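Local structure of CBS domain-containing predicted protein TM0935 (Thermotoga maritima, 1O50) at residues A95-A98 and S99-M102. The protein is of uncertain function but, as a tandem CBS-domain protein, probably senses or binds a small regulatory ligand such as an adenine nucleotide. Numbering follows the deposited sequence.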
# COMPACT_ATOMS: atom_id res chain seq x y z
N ALA A 95 19.98 14.91 -7.80
CA ALA A 95 20.74 14.06 -6.86
C ALA A 95 20.18 12.64 -6.78
O ALA A 95 20.92 11.66 -6.51
CB ALA A 95 20.77 14.74 -5.47
N LYS A 96 18.89 12.50 -7.10
CA LYS A 96 18.13 11.27 -6.90
C LYS A 96 18.31 10.75 -5.46
O LYS A 96 18.83 9.67 -5.22
CB LYS A 96 18.51 10.25 -7.98
CG LYS A 96 18.20 10.76 -9.42
CD LYS A 96 19.28 10.34 -10.42
CE LYS A 96 19.06 11.07 -11.73
NZ LYS A 96 20.02 10.64 -12.81
N ASN A 97 17.89 11.54 -4.50
CA ASN A 97 17.97 11.12 -3.11
C ASN A 97 16.66 11.38 -2.34
O ASN A 97 15.71 11.97 -2.89
CB ASN A 97 19.22 11.69 -2.42
CG ASN A 97 19.22 13.24 -2.30
OD1 ASN A 97 18.18 13.89 -2.19
ND2 ASN A 97 20.40 13.81 -2.27
N ALA A 98 16.61 10.93 -1.10
CA ALA A 98 15.46 11.14 -0.25
C ALA A 98 15.03 12.60 -0.13
O ALA A 98 13.83 12.89 -0.19
CB ALA A 98 15.76 10.60 1.15
N SER A 99 15.95 13.53 0.04
CA SER A 99 15.53 14.93 0.27
C SER A 99 14.80 15.61 -0.90
O SER A 99 14.10 16.63 -0.71
CB SER A 99 16.68 15.82 0.76
OG SER A 99 17.69 15.92 -0.21
N GLU A 100 15.01 15.11 -2.11
CA GLU A 100 14.37 15.64 -3.30
C GLU A 100 12.93 15.21 -3.43
O GLU A 100 12.13 15.90 -4.11
CB GLU A 100 15.09 15.15 -4.57
CG GLU A 100 16.43 15.78 -4.82
CD GLU A 100 17.07 15.39 -6.16
OE1 GLU A 100 16.94 14.22 -6.63
OE2 GLU A 100 17.80 16.27 -6.70
N ILE A 101 12.62 14.03 -2.88
CA ILE A 101 11.25 13.48 -2.90
C ILE A 101 10.45 13.42 -1.57
O ILE A 101 9.26 13.12 -1.62
CB ILE A 101 11.24 12.09 -3.58
CG1 ILE A 101 12.07 11.06 -2.85
CG2 ILE A 101 11.78 12.24 -4.98
CD1 ILE A 101 11.75 9.60 -3.30
N MET A 102 11.06 13.70 -0.42
CA MET A 102 10.37 13.53 0.86
C MET A 102 9.23 14.53 0.98
O MET A 102 9.31 15.60 0.42
CB MET A 102 11.33 13.63 2.02
CG MET A 102 12.00 14.96 2.26
SD MET A 102 13.22 14.80 3.57
CE MET A 102 13.36 16.50 4.06
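An N-terminal helix cap joins Asn97 to Ser99 and Glu100, where the chain enters the short helix 98-101. Asn97 occupies the N-cap position, and its OD1 accepts a weak, long bond from Glu100 N (3.4 Å), an N-H shared with a second weak acceptor, Asn97 O. Asn97 OD1 takes a shorter bond from Ser99 OG at 2.9 Å, the hydroxyl standing above the amide plane rather than within it; Ser99 OG also bonds weakly to Glu31 O. Both side chains owe this meeting to a first torsion near +60° (Asn97 chi1 65°, Ser99 chi1 64°), which tucks each polar group between its own backbone N and carbonyl carbon. Asparagine suits the site because its short side chain carries a carbonyl oxygen forward to the first turn, and serine because its hydroxyl stays close to the backbone.

Glu100 reaches the other way, its chain extended beyond CG, and glutamate suits the place because its length and two oxygens span successive backbone N-H groups. Glu100 OE2 receives Ala95 N at 2.8 Å on the syn side, somewhat out of the carboxylate plane, and also Ile94 N; Glu100 OE1 takes a bent, weak bond from Lys96 N at 2.6 Å. Were Glu100 replaced by alanine, these three N-H groups would probably lose their shared carboxylate acceptor.

Ala98 O accepts weak bonds from Met102 N (2.9 Å) and Ile101 N (3.2 Å), closing the single turn. Lys96 extends to a salt bridge with Glu156 of the second subunit. Asparagine so placed is the classic N-cap of a helix, here one weakly bonded turn whose buried Ala98 and Ile101 pack on helix 35-44 and strand 58-64, and Ile101 also on helix 65-77, within the CBS-pair fold.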